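Local coordinates for ABC-type transport system, sugar-family extracellular solute-binding protein (Peptoclostridium difficile 630, PDB 6HNI) that binds tyrosine and probably delivers it to an ABC transporter as a lipid-anchored solute-binding protein, and also has adhesive properties, at residues A[26-31]-A[87-92]; A[30-35]-A[66-71]; A[95-100]-A[119-124]. The protein carries 1 engineered substitution. One frame throughout, in Å; residues are numbered along the deposited sequence. Where two conformers were deposited one is given.

In the fold
From the N terminus, strand 24-30 runs into the loop 30-35, and contacts 1 and 2 share Gln30 and Leu31 at the end of the strand. Contact 2 closes first. It brings the loop after strand 59-65 back to the loop 30-35. Contact 1 closes a longer loop around it, pairing strand 87-91 with strand 24-30 once helix 70-82 has been passed. Contact 3 follows in series and joins helix 93-102 to the loop leading to strand 132-136. All three lie in the lobe built on the five-stranded parallel sheet. Contacts 1 and 2 reach the bound tyrosine. Ser95 links the regions: its OG is 3.0 Å from Leu31 N.

Contact 1 (A[26-31]-A[87-92]); sequences IGITQL and LIFAIS. With TYR (tyrosine), chain B.
Two neighbouring parallel strands of a Rossmann-like lobe, as in periplasmic-binding-protein folds, pair here: Ile26 to Gln30 lies beside Leu87 to Ile91. Strand 24-30 is also bonded to strand 59-65 on its other edge, so it is an inner strand of the sheet. The bonds alternate in the parallel pattern. Gly27 N donates to Leu87 O at 3.0 Å, and Gly27 O accepts from Phe89 N at 2.8 Å. Thr29 repeats this, giving its N-H to Phe89 O at 2.8 Å and taking that of Ile91 on its O. The last rung, from Leu31 N to Ile91 O, is weak at 3.5 Å. The pairing fades where the strands end.

Ile26, Ile28, Gln30, Leu87, Phe89 and Ile91 share the face covered by helix 35-50. Ile28 and Phe89 run alongside one another off this face. Ile28 CG1 sits at the edge of the Phe89 ring, in its plane. Ile91 CG1 lies over one face, toward the rim, and Phe44 stacks on the same ring. Gln30 slants across Ile91, and its NE2 is held by Asp38. On the other face, Thr29 OG1 lies opposite the backbone N (chi1 175°). This turns the methyl CG2 to Ala90 CB, 3.8 Å away.

Beyond the strands lies the tyrosine pocket. Ser92, at the N-cap of the next helix, places OG 3.3 Å from Leu31 CB. The same OG is hydrogen-bonded to Ser95 OG. Ser92 CB approaches the ligand carboxylate, 3.6 Å from tyrosine O.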
ATOM      1  N   ILE A  26       5.538   1.421  22.529  1.00 15.22           N
ATOM      2  CA  ILE A  26       5.522   1.205  21.085  1.00 14.28           C
ATOM      3  C   ILE A  26       5.015   2.500  20.462  1.00 13.85           C
ATOM      4  O   ILE A  26       4.009   3.025  20.829  1.00 17.03           O
ATOM      5  CB  ILE A  26       4.594   0.035  20.694  1.00 14.73           C
ATOM      6  CG1 ILE A  26       5.016  -1.277  21.401  1.00 18.46           C
ATOM      7  CG2 ILE A  26       4.499  -0.064  19.170  1.00 17.14           C
ATOM      8  CD1 ILE A  26       4.046  -2.392  21.103  1.00 23.15           C
ATOM      9  N   GLY A  27       5.752   2.967  19.459  1.00 12.01           N
ATOM     10  CA  GLY A  27       5.279   4.083  18.603  1.00 11.86           C
ATOM     11  C   GLY A  27       4.792   3.548  17.273  1.00 12.50           C
ATOM     12  O   GLY A  27       5.508   2.749  16.656  1.00 14.79           O
ATOM     13  N   ILE A  28       3.576   3.971  16.882  1.00 11.38           N
ATOM     14  CA  ILE A  28       3.066   3.610  15.551  1.00 11.55           C
ATOM     15  C   ILE A  28       3.035   4.918  14.736  1.00 11.73           C
ATOM     16  O   ILE A  28       2.458   5.875  15.163  1.00 12.58           O
ATOM     17  CB  ILE A  28       1.662   3.031  15.605  1.00 11.43           C
ATOM     18  CG1 ILE A  28       1.584   1.767  16.513  1.00 12.78           C
ATOM     19  CG2 ILE A  28       1.181   2.729  14.179  1.00 11.54           C
ATOM     20  CD1 ILE A  28       0.257   1.059  16.522  1.00 13.93           C
ATOM     21  N   THR A  29       3.738   4.850  13.617  1.00 10.93           N
ATOM     22  CA  THR A  29       3.799   6.030  12.680  1.00 11.16           C
ATOM     23  C   THR A  29       3.149   5.602  11.379  1.00 10.60           C
ATOM     24  O   THR A  29       3.612   4.716  10.688  1.00 12.88           O
ATOM     25  CB  THR A  29       5.236   6.536  12.547  1.00 11.40           C
ATOM     26  OG1 THR A  29       5.234   7.602  11.529  1.00 12.89           O
ATOM     27  CG2 THR A  29       6.247   5.542  12.113  1.00 12.36           C
ATOM     28  N   GLN A  30       2.028   6.264  11.087  1.00 11.44           N
ATOM     29  CA  GLN A  30       1.243   5.961   9.893  1.00 11.38           C
ATOM     30  C   GLN A  30       1.171   7.219   8.987  1.00 12.43           C
ATOM     31  O   GLN A  30       0.920   8.298   9.477  1.00 13.07           O
ATOM     32  CB  GLN A  30      -0.166   5.544  10.292  1.00 12.33           C
ATOM     33  CG  GLN A  30      -1.043   5.081   9.154  1.00 13.14           C
ATOM     34  CD  GLN A  30      -2.414   4.579   9.573  1.00 12.05           C
ATOM     35  OE1 GLN A  30      -2.547   3.907  10.627  1.00 15.46           O
ATOM     36  NE2 GLN A  30      -3.432   4.794   8.743  1.00 14.47           N
ATOM     37  N   LEU A  31       1.404   7.041   7.690  1.00 11.21           N
ATOM     38  CA  LEU A  31       1.439   8.233   6.808  1.00 11.05           C
ATOM     39  C   LEU A  31       0.127   9.029   6.769  1.00 11.98           C
ATOM     40  O   LEU A  31       0.135  10.269   6.868  1.00 13.26           O
ATOM     41  CB  LEU A  31       1.852   7.765   5.426  1.00 10.65           C
ATOM     42  CG  LEU A  31       1.803   8.831   4.309  1.00 11.60           C
ATOM     43  CD1 LEU A  31       2.790   9.912   4.651  1.00 12.26           C
ATOM     44  CD2 LEU A  31       2.104   8.116   3.018  1.00 14.09           C
ATOM     45  N   LEU A  87      10.017   0.009  20.498  1.00 12.48           N
ATOM     46  CA  LEU A  87       9.722  -0.514  19.164  0.60 12.44           C
ATOM     47  C   LEU A  87       8.955   0.578  18.430  1.00 11.46           C
ATOM     48  O   LEU A  87       8.086   1.220  18.979  1.00 13.05           O
ATOM     49  CB  LEU A  87       8.839  -1.766  19.273  0.60 14.22           C
ATOM     50  CG  LEU A  87       8.225  -2.312  17.973  0.60 14.58           C
ATOM     51  CD1 LEU A  87       9.310  -2.862  17.117  0.60 18.73           C
ATOM     52  CD2 LEU A  87       7.214  -3.418  18.294  0.60 15.84           C
ATOM     53  N   ILE A  88       9.293   0.706  17.138  1.00 10.72           N
ATOM     54  CA  ILE A  88       8.523   1.571  16.204  1.00 11.67           C
ATOM     55  C   ILE A  88       7.885   0.726  15.113  1.00 11.98           C
ATOM     56  O   ILE A  88       8.560  -0.115  14.545  1.00 13.54           O
ATOM     57  CB  ILE A  88       9.460   2.601  15.587  1.00 10.61           C
ATOM     58  CG1 ILE A  88       9.954   3.577  16.641  1.00 12.51           C
ATOM     59  CG2 ILE A  88       8.715   3.397  14.468  1.00 10.92           C
ATOM     60  CD1 ILE A  88      11.128   4.429  16.203  1.00 15.40           C
ATOM     61  N   PHE A  89       6.590   0.871  14.963  1.00 11.54           N
ATOM     62  CA  PHE A  89       5.860   0.216  13.877  1.00 10.23           C
ATOM     63  C   PHE A  89       5.533   1.332  12.846  1.00  9.90           C
ATOM     64  O   PHE A  89       4.837   2.280  13.156  1.00 10.70           O
ATOM     65  CB  PHE A  89       4.574  -0.388  14.438  1.00 11.53           C
ATOM     66  CG  PHE A  89       3.623  -0.987  13.423  1.00 11.96           C
ATOM     67  CD1 PHE A  89       4.073  -1.740  12.337  1.00 12.25           C
ATOM     68  CD2 PHE A  89       2.273  -0.828  13.595  1.00 12.55           C
ATOM     69  CE1 PHE A  89       3.134  -2.246  11.404  1.00 13.39           C
ATOM     70  CE2 PHE A  89       1.355  -1.351  12.697  1.00 13.10           C
ATOM     71  CZ  PHE A  89       1.821  -2.082  11.623  1.00 13.26           C
ATOM     72  N   ALA A  90       6.094   1.110  11.656  1.00  9.87           N
ATOM     73  CA  ALA A  90       5.975   2.147  10.552  1.00  9.86           C
ATOM     74  C   ALA A  90       5.136   1.567   9.412  1.00 10.40           C
ATOM     75  O   ALA A  90       5.424   0.496   8.860  1.00 12.33           O
ATOM     76  CB  ALA A  90       7.371   2.567  10.074  1.00 12.05           C
ATOM     77  N   ILE A  91       4.119   2.360   9.021  1.00  9.88           N
ATOM     78  CA  ILE A  91       3.141   1.934   8.066  1.00  9.55           C
ATOM     79  C   ILE A  91       3.297   2.861   6.852  1.00  9.92           C
ATOM     80  O   ILE A  91       2.937   4.030   6.947  1.00 12.01           O
ATOM     81  CB  ILE A  91       1.708   2.024   8.630  1.00 10.23           C
ATOM     82  CG1 ILE A  91       1.565   1.165   9.923  1.00 11.85           C
ATOM     83  CG2 ILE A  91       0.669   1.651   7.601  1.00 10.19           C
ATOM     84  CD1 ILE A  91       0.259   1.466  10.598  1.00 13.80           C
ATOM     85  N   SER A  92       3.762   2.228   5.770  1.00  9.96           N
ATOM     86  CA  SER A  92       4.103   2.847   4.438  1.00 10.12           C
ATOM     87  C   SER A  92       5.576   3.119   4.318  1.00 10.93           C
ATOM     88  O   SER A  92       6.311   3.358   5.281  1.00 12.49           O
ATOM     89  CB  SER A  92       3.317   4.131   4.135  1.00 11.59           C
ATOM     90  OG  SER A  92       3.924   5.253   4.744  1.00 12.86           O
TER
HETATM   91  N   TYR B 401       2.889   0.265  -0.951  1.00 10.93           N
HETATM   92  CA  TYR B 401       2.811   1.613  -0.360  1.00 10.93           C
HETATM   93  C   TYR B 401       4.167   1.998   0.209  1.00 11.51           C
HETATM   94  O   TYR B 401       4.246   3.021   0.879  1.00 11.91           O
HETATM   95  CB  TYR B 401       1.616   1.777   0.601  1.00 10.40           C
HETATM   96  CG  TYR B 401       0.298   1.665  -0.091  1.00  9.31           C
HETATM   97  CD1 TYR B 401      -0.094   2.670  -1.024  1.00 10.39           C
HETATM   98  CD2 TYR B 401      -0.550   0.609   0.057  1.00 11.24           C
HETATM   99  CE1 TYR B 401      -1.263   2.539  -1.727  1.00 11.71           C
HETATM  100  CE2 TYR B 401      -1.730   0.465  -0.640  1.00 10.99           C
HETATM  101  CZ  TYR B 401      -2.095   1.464  -1.573  1.00 11.01           C
HETATM  102  OH  TYR B 401      -3.269   1.335  -2.290  1.00 12.96           O
HETATM  103  OXT TYR B 401       5.155   1.355  -0.081  1.00 11.69           O

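Contact 2 (A[30-35]-A[66-71]); sequences QLVEHP and AQNDMP. With TYR (tyrosine), chain B; EDO (1,2-ethanediol), chain E.
Val32 meets Asn68 where two loops at the C-terminal ends of parallel strands come together, at the ligand end of this Rossmann-like lobe. Followed outward, Val32 CB lies 3.6 Å from Asn68 CG, against the amide. CG1 is as near to Asn68 OD1. A chi1 of 67° sets CG1 close to the main chain on both sides and sends CG2 away from the N. CG2 touches Asn68 CB and the amide, and meets a 1,2-ethanediol, probably from the crystallisation liquor. Ser222 touches Val32 and forms a weak hydrogen bond with Asn68 ND2.

Asn68 OD1 also presses on Leu31. It is 3.4 Å from Leu31 CG and touches both methyls, so this oxygen is packed against hydrocarbon. Leu31 CD1 goes on to Met70 CE at 3.9 Å, at the start of helix 70-82.

The backbones are joined by two bonds. Ala66 N donates to Gln30 O at 3.0 Å. Asn68 N donates to Leu31 O at 2.8 Å. Ala66 to Asp69 form a type I' turn, which puts Asn68 N on this carbonyl. Gln30 NE2 bridges back to Val32 O, coming from above the carbonyl plane, and also binds Asp38. These bonds lie in the loop that leads to His34.

His34 belongs to the tyrosine pocket and marks the N-cap of helix 35-50. Asn218 OD1 bonds its NE2. Its CE1 lies 3.5 Å from CE1 of the bound tyrosine.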
ATOM      1  N   GLN A  30       2.028   6.264  11.087  1.00 11.44           N
ATOM      2  CA  GLN A  30       1.243   5.961   9.893  1.00 11.38           C
ATOM      3  C   GLN A  30       1.171   7.219   8.987  1.00 12.43           C
ATOM      4  O   GLN A  30       0.920   8.298   9.477  1.00 13.07           O
ATOM      5  CB  GLN A  30      -0.166   5.544  10.292  1.00 12.33           C
ATOM      6  CG  GLN A  30      -1.043   5.081   9.154  1.00 13.14           C
ATOM      7  CD  GLN A  30      -2.414   4.579   9.573  1.00 12.05           C
ATOM      8  OE1 GLN A  30      -2.547   3.907  10.627  1.00 15.46           O
ATOM      9  NE2 GLN A  30      -3.432   4.794   8.743  1.00 14.47           N
ATOM     10  N   LEU A  31       1.404   7.041   7.690  1.00 11.21           N
ATOM     11  CA  LEU A  31       1.439   8.233   6.808  1.00 11.05           C
ATOM     12  C   LEU A  31       0.127   9.029   6.769  1.00 11.98           C
ATOM     13  O   LEU A  31       0.135  10.269   6.868  1.00 13.26           O
ATOM     14  CB  LEU A  31       1.852   7.765   5.426  1.00 10.65           C
ATOM     15  CG  LEU A  31       1.803   8.831   4.309  1.00 11.60           C
ATOM     16  CD1 LEU A  31       2.790   9.912   4.651  1.00 12.26           C
ATOM     17  CD2 LEU A  31       2.104   8.116   3.018  1.00 14.09           C
ATOM     18  N   VAL A  32      -0.973   8.309   6.596  1.00 12.32           N
ATOM     19  CA  VAL A  32      -2.283   8.892   6.341  1.00 13.52           C
ATOM     20  C   VAL A  32      -3.344   7.806   6.571  1.00 12.63           C
ATOM     21  O   VAL A  32      -3.032   6.644   6.465  1.00 14.00           O
ATOM     22  CB  VAL A  32      -2.349   9.479   4.889  1.00 15.21           C
ATOM     23  CG1 VAL A  32      -2.279   8.376   3.860  1.00 15.21           C
ATOM     24  CG2 VAL A  32      -3.584  10.382   4.699  1.00 17.51           C
ATOM     25  N   GLU A  33      -4.589   8.184   6.804  1.00 14.47           N
ATOM     26  CA  GLU A  33      -5.725   7.257   6.681  1.00 16.43           C
ATOM     27  C   GLU A  33      -6.079   7.004   5.205  1.00 15.57           C
ATOM     28  O   GLU A  33      -6.646   7.881   4.480  1.00 20.21           O
ATOM     29  CB  GLU A  33      -6.944   7.808   7.398  1.00 19.16           C
ATOM     30  CG  GLU A  33      -6.790   7.992   8.892  1.00 26.27           C
ATOM     31  CD  GLU A  33      -7.950   8.752   9.508  1.00 35.50           C
ATOM     32  OE1 GLU A  33      -8.944   8.987   8.807  1.00 46.99           O
ATOM     33  OE2 GLU A  33      -7.876   9.106  10.702  1.00 50.20           O
ATOM     34  N   HIS A  34      -5.714   5.843   4.713  1.00 14.84           N
ATOM     35  CA  HIS A  34      -6.335   5.242   3.518  1.00 14.14           C
ATOM     36  C   HIS A  34      -6.555   3.749   3.864  1.00 13.83           C
ATOM     37  O   HIS A  34      -5.908   3.256   4.802  1.00 14.46           O
ATOM     38  CB  HIS A  34      -5.647   5.526   2.166  1.00 13.92           C
ATOM     39  CG  HIS A  34      -4.286   4.922   1.923  1.00 13.09           C
ATOM     40  ND1 HIS A  34      -4.102   3.609   1.539  1.00 13.13           N
ATOM     41  CD2 HIS A  34      -3.064   5.512   1.817  1.00 13.64           C
ATOM     42  CE1 HIS A  34      -2.816   3.415   1.278  1.00 12.83           C
ATOM     43  NE2 HIS A  34      -2.166   4.562   1.407  1.00 13.86           N
ATOM     44  N   PRO A  35      -7.480   3.055   3.188  1.00 13.95           N
ATOM     45  CA  PRO A  35      -7.935   1.780   3.760  1.00 13.78           C
ATOM     46  C   PRO A  35      -6.872   0.762   4.052  1.00 12.69           C
ATOM     47  O   PRO A  35      -6.901   0.097   5.123  1.00 14.19           O
ATOM     48  CB  PRO A  35      -8.965   1.271   2.752  1.00 15.37           C
ATOM     49  CG  PRO A  35      -9.557   2.553   2.196  1.00 16.04           C
ATOM     50  CD  PRO A  35      -8.391   3.500   2.119  1.00 14.15           C
ATOM     51  N   ALA A  66       0.552  11.157  10.250  1.00 13.97           N
ATOM     52  CA  ALA A  66       1.175  12.336   9.590  1.00 13.53           C
ATOM     53  C   ALA A  66       0.213  13.143   8.734  1.00 14.35           C
ATOM     54  O   ALA A  66       0.602  14.174   8.212  1.00 17.60           O
ATOM     55  CB  ALA A  66       2.350  11.927   8.769  1.00 13.37           C
ATOM     56  N   GLN A  67      -0.988  12.624   8.517  1.00 15.98           N
ATOM     57  CA  GLN A  67      -1.984  13.254   7.637  0.50 16.78           C
ATOM     58  C   GLN A  67      -1.431  13.601   6.256  1.00 16.47           C
ATOM     59  O   GLN A  67      -1.754  14.676   5.677  1.00 20.90           O
ATOM     60  CB  GLN A  67      -2.604  14.460   8.334  0.50 20.16           C
ATOM     61  CG  GLN A  67      -3.399  14.108   9.579  0.50 22.02           C
ATOM     62  CD  GLN A  67      -4.016  15.334  10.218  0.50 23.57           C
ATOM     63  OE1 GLN A  67      -3.415  15.962  11.072  0.50 27.22           O
ATOM     64  NE2 GLN A  67      -5.200  15.706   9.766  0.50 27.69           N
ATOM     65  N   ASN A  68      -0.655  12.676   5.715  1.00 16.10           N
ATOM     66  CA  ASN A  68      -0.039  12.753   4.383  1.00 16.37           C
ATOM     67  C   ASN A  68       1.024  13.819   4.231  1.00 17.45           C
ATOM     68  O   ASN A  68       1.472  14.090   3.111  1.00 21.47           O
ATOM     69  CB  ASN A  68      -1.072  12.854   3.236  1.00 19.80           C
ATOM     70  CG  ASN A  68      -1.035  11.661   2.303  1.00 19.17           C
ATOM     71  OD1 ASN A  68      -0.101  10.858   2.309  1.00 22.58           O
ATOM     72  ND2 ASN A  68      -2.055  11.550   1.463  1.00 27.17           N
ATOM     73  N   ASP A  69       1.462  14.418   5.323  1.00 18.36           N
ATOM     74  CA  ASP A  69       2.468  15.491   5.306  1.00 17.04           C
ATOM     75  C   ASP A  69       3.865  14.895   5.495  1.00 16.31           C
ATOM     76  O   ASP A  69       4.190  14.365   6.582  1.00 17.63           O
ATOM     77  CB  ASP A  69       2.177  16.453   6.465  1.00 18.59           C
ATOM     78  CG  ASP A  69       3.041  17.695   6.432  1.00 21.07           C
ATOM     79  OD1 ASP A  69       2.907  18.462   5.470  1.00 28.29           O
ATOM     80  OD2 ASP A  69       3.891  17.858   7.341  1.00 24.68           O
ATOM     81  N   MET A  70       4.730  15.010   4.508  1.00 17.16           N
ATOM     82  CA  MET A  70       6.066  14.430   4.603  1.00 19.62           C
ATOM     83  C   MET A  70       6.918  14.974   5.736  1.00 17.33           C
ATOM     84  O   MET A  70       7.537  14.163   6.465  1.00 18.12           O
ATOM     85  CB  MET A  70       6.824  14.440   3.283  1.00 22.11           C
ATOM     86  CG  MET A  70       6.134  13.623   2.211  1.00 21.94           C
ATOM     87  SD  MET A  70       5.957  11.876   2.571  1.00 26.78           S
ATOM     88  CE  MET A  70       4.532  11.534   1.548  1.00 33.01           C
ATOM     89  N   PRO A  71       6.878  16.279   6.032  1.00 16.82           N
ATOM     90  CA  PRO A  71       7.630  16.750   7.187  1.00 17.35           C
ATOM     91  C   PRO A  71       7.185  16.135   8.521  1.00 17.01           C
ATOM     92  O   PRO A  71       8.028  15.913   9.431  1.00 17.35           O
ATOM     93  CB  PRO A  71       7.383  18.250   7.201  1.00 18.65           C
ATOM     94  CG  PRO A  71       7.200  18.570   5.766  1.00 19.24           C
ATOM     95  CD  PRO A  71       6.480  17.398   5.150  1.00 16.91           C
TER
HETATM   96  N   TYR B 401       2.889   0.265  -0.951  1.00 10.93           N
HETATM   97  CA  TYR B 401       2.811   1.613  -0.360  1.00 10.93           C
HETATM   98  C   TYR B 401       4.167   1.998   0.209  1.00 11.51           C
HETATM   99  O   TYR B 401       4.246   3.021   0.879  1.00 11.91           O
HETATM  100  CB  TYR B 401       1.616   1.777   0.601  1.00 10.40           C
HETATM  101  CG  TYR B 401       0.298   1.665  -0.091  1.00  9.31           C
HETATM  102  CD1 TYR B 401      -0.094   2.670  -1.024  1.00 10.39           C
HETATM  103  CD2 TYR B 401      -0.550   0.609   0.057  1.00 11.24           C
HETATM  104  CE1 TYR B 401      -1.263   2.539  -1.727  1.00 11.71           C
HETATM  105  CE2 TYR B 401      -1.730   0.465  -0.640  1.00 10.99           C
HETATM  106  CZ  TYR B 401      -2.095   1.464  -1.573  1.00 11.01           C
HETATM  107  OH  TYR B 401      -3.269   1.335  -2.290  1.00 12.96           O
HETATM  108  OXT TYR B 401       5.155   1.355  -0.081  1.00 11.69           O
HETATM  109  C1  EDO E 404      -6.326  11.871   7.088  1.00 35.38           C
HETATM  110  O1  EDO E 404      -5.433  10.871   7.669  1.00 27.83           O
HETATM  111  C2  EDO E 404      -5.612  12.905   6.206  1.00 40.29           C
HETATM  112  O2  EDO E 404      -5.741  14.252   6.662  1.00 46.07           O

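Contact 3 (A[95-100]-A[119-124]); sequences SAQAAF and AGLVKT
Gln97 NE2 donates to Ala119 O at 3.0 Å, the polar bond that ties helix 93-102 to the loop before strand 132-136. Both elements belong to the Rossmann-like lobe, where this helix packs on the parallel sheet. The oxygen lies nearly in the amide plane of Gln97. The N-H points almost straight at it, at 165°. The donor is tilted 19° from the plane of the carbonyl. The Gln97 side chain is extended beyond CG, and that reach carries its amide to the loop. The same NE2 also rests 3.7 Å from Ala119 CB.

The rest of the contact is apolar. Leu121 enters between Ala96 and Phe100, residues one turn apart on the helix. Its CD1 meets Ala96 CB at 3.8 Å. Its CD2 packs against Ala96 O and lies 3.7 Å from Phe100 CB. Leu121 also touches Val113, so it joins the helix to strand 108-113.

Phe100 and Leu121 pass alongside in opposite senses. Phe100 swings CG to the side away from its own N (chi1 -175°), and the ring reaches out to the backbone at Gly120 and Leu121. Leu121 O stands over one ring face, toward the rim, and Thr130 OG1 bonds to that oxygen. Lys104 makes a cation-pi contact with the ring. On one side of the ring, Phe100 CE2 comes 3.3 Å from Gly120 O.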
ATOM      1  N   SER A  95       6.713   6.614   5.830  1.00 11.38           N
ATOM      2  CA  SER A  95       6.812   6.580   7.288  1.00 10.26           C
ATOM      3  C   SER A  95       8.009   5.742   7.776  1.00 10.46           C
ATOM      4  O   SER A  95       8.691   6.138   8.709  1.00 11.74           O
ATOM      5  CB  SER A  95       5.503   6.022   7.831  1.00 11.57           C
ATOM      6  OG  SER A  95       4.359   6.809   7.491  1.00 12.31           O
ATOM      7  N   ALA A  96       8.262   4.638   7.074  1.00 10.34           N
ATOM      8  CA  ALA A  96       9.400   3.777   7.370  1.00 10.36           C
ATOM      9  C   ALA A  96      10.733   4.427   7.117  1.00  9.89           C
ATOM     10  O   ALA A  96      11.680   4.294   7.865  1.00 11.98           O
ATOM     11  CB  ALA A  96       9.275   2.468   6.628  1.00 11.15           C
ATOM     12  N   GLN A  97      10.820   5.131   5.963  1.00 10.58           N
ATOM     13  CA  GLN A  97      12.058   5.828   5.647  1.00 10.45           C
ATOM     14  C   GLN A  97      12.390   6.900   6.685  1.00 10.64           C
ATOM     15  O   GLN A  97      13.561   7.036   7.087  1.00 12.55           O
ATOM     16  CB  GLN A  97      12.026   6.448   4.227  1.00 10.44           C
ATOM     17  CG  GLN A  97      12.096   5.395   3.175  1.00 11.08           C
ATOM     18  CD  GLN A  97      12.090   6.021   1.773  1.00 12.89           C
ATOM     19  OE1 GLN A  97      11.188   6.818   1.461  1.00 17.42           O
ATOM     20  NE2 GLN A  97      13.022   5.586   0.936  1.00 15.57           N
ATOM     21  N   ALA A  98      11.363   7.610   7.129  1.00 10.89           N
ATOM     22  CA  ALA A  98      11.552   8.600   8.175  1.00 10.98           C
ATOM     23  C   ALA A  98      12.039   7.969   9.511  1.00 10.84           C
ATOM     24  O   ALA A  98      12.903   8.498  10.144  1.00 12.27           O
ATOM     25  CB  ALA A  98      10.303   9.392   8.402  1.00 12.88           C
ATOM     26  N   ALA A  99      11.391   6.862   9.898  1.00 10.79           N
ATOM     27  CA  ALA A  99      11.758   6.146  11.141  1.00 10.73           C
ATOM     28  C   ALA A  99      13.228   5.713  11.049  1.00 11.29           C
ATOM     29  O   ALA A  99      14.006   5.933  11.973  1.00 12.76           O
ATOM     30  CB  ALA A  99      10.843   4.965  11.307  1.00 12.69           C
ATOM     31  N   PHE A 100      13.629   5.154   9.898  1.00 11.91           N
ATOM     32  CA  PHE A 100      14.994   4.717   9.700  1.00 11.55           C
ATOM     33  C   PHE A 100      16.009   5.871   9.727  1.00 12.06           C
ATOM     34  O   PHE A 100      17.112   5.740  10.282  1.00 14.04           O
ATOM     35  CB  PHE A 100      15.086   3.830   8.457  1.00 12.68           C
ATOM     36  CG  PHE A 100      16.443   3.202   8.201  1.00 12.60           C
ATOM     37  CD1 PHE A 100      17.022   2.322   9.138  1.00 15.05           C
ATOM     38  CD2 PHE A 100      17.136   3.447   7.026  1.00 15.59           C
ATOM     39  CE1 PHE A 100      18.245   1.725   8.871  1.00 16.44           C
ATOM     40  CE2 PHE A 100      18.335   2.835   6.757  1.00 17.33           C
ATOM     41  CZ  PHE A 100      18.893   1.963   7.670  1.00 17.98           C
ATOM     42  N   ALA A 119      13.909   1.063  -1.057  1.00 12.70           N
ATOM     43  CA  ALA A 119      13.701   2.151  -0.118  1.00 13.29           C
ATOM     44  C   ALA A 119      14.883   2.360   0.825  1.00 12.95           C
ATOM     45  O   ALA A 119      14.862   3.307   1.615  1.00 15.61           O
ATOM     46  CB  ALA A 119      12.437   1.930   0.689  1.00 14.07           C
ATOM     47  N   GLY A 120      15.901   1.506   0.742  1.00 13.70           N
ATOM     48  CA  GLY A 120      17.108   1.672   1.560  1.00 14.73           C
ATOM     49  C   GLY A 120      16.991   1.166   2.998  1.00 13.63           C
ATOM     50  O   GLY A 120      17.831   1.496   3.804  1.00 18.60           O
ATOM     51  N   LEU A 121      15.944   0.404   3.280  1.00 12.18           N
ATOM     52  CA  LEU A 121      15.650  -0.016   4.697  1.00 12.69           C
ATOM     53  C   LEU A 121      16.373  -1.262   5.128  1.00 12.97           C
ATOM     54  O   LEU A 121      16.588  -1.418   6.344  1.00 14.47           O
ATOM     55  CB  LEU A 121      14.175  -0.230   4.793  1.00 12.52           C
ATOM     56  CG  LEU A 121      13.270   1.019   4.542  1.00 12.61           C
ATOM     57  CD1 LEU A 121      11.820   0.646   4.402  1.00 14.79           C
ATOM     58  CD2 LEU A 121      13.454   2.079   5.622  1.00 14.17           C
ATOM     59  N   VAL A 122      16.600  -2.195   4.227  1.00 14.48           N
ATOM     60  CA  VAL A 122      17.197  -3.498   4.523  1.00 14.14           C
ATOM     61  C   VAL A 122      18.205  -3.788   3.445  1.00 15.65           C
ATOM     62  O   VAL A 122      18.037  -3.305   2.280  1.00 16.56           O
ATOM     63  CB  VAL A 122      16.132  -4.596   4.593  1.00 13.26           C
ATOM     64  CG1 VAL A 122      15.063  -4.258   5.630  1.00 14.45           C
ATOM     65  CG2 VAL A 122      15.470  -4.915   3.272  1.00 13.30           C
ATOM     66  N   LYS A 123      19.223  -4.560   3.767  1.00 15.80           N
ATOM     67  CA  LYS A 123      20.212  -4.963   2.758  1.00 17.78           C
ATOM     68  C   LYS A 123      19.697  -6.047   1.829  1.00 16.95           C
ATOM     69  O   LYS A 123      19.870  -5.935   0.618  1.00 18.30           O
ATOM     70  CB  LYS A 123      21.488  -5.414   3.401  1.00 19.56           C
ATOM     71  CG  LYS A 123      22.199  -4.270   4.111  1.00 24.43           C
ATOM     72  CD  LYS A 123      23.432  -4.772   4.864  1.00 29.99           C
ATOM     73  CE  LYS A 123      23.914  -3.694   5.814  1.00 37.31           C
ATOM     74  NZ  LYS A 123      25.250  -4.027   6.366  1.00 46.25           N
ATOM     75  N   THR A 124      19.073  -7.070   2.392  1.00 16.93           N
ATOM     76  CA  THR A 124      18.326  -8.106   1.657  1.00 17.78           C
ATOM     77  C   THR A 124      17.038  -8.416   2.426  1.00 16.83           C
ATOM     78  O   THR A 124      16.960  -8.175   3.625  1.00 16.73           O
ATOM     79  CB  THR A 124      19.105  -9.422   1.496  1.00 19.49           C
ATOM     80  OG1 THR A 124      19.172 -10.114   2.738  1.00 23.82           O
ATOM     81  CG2 THR A 124      20.518  -9.196   1.013  1.00 23.03           C
TER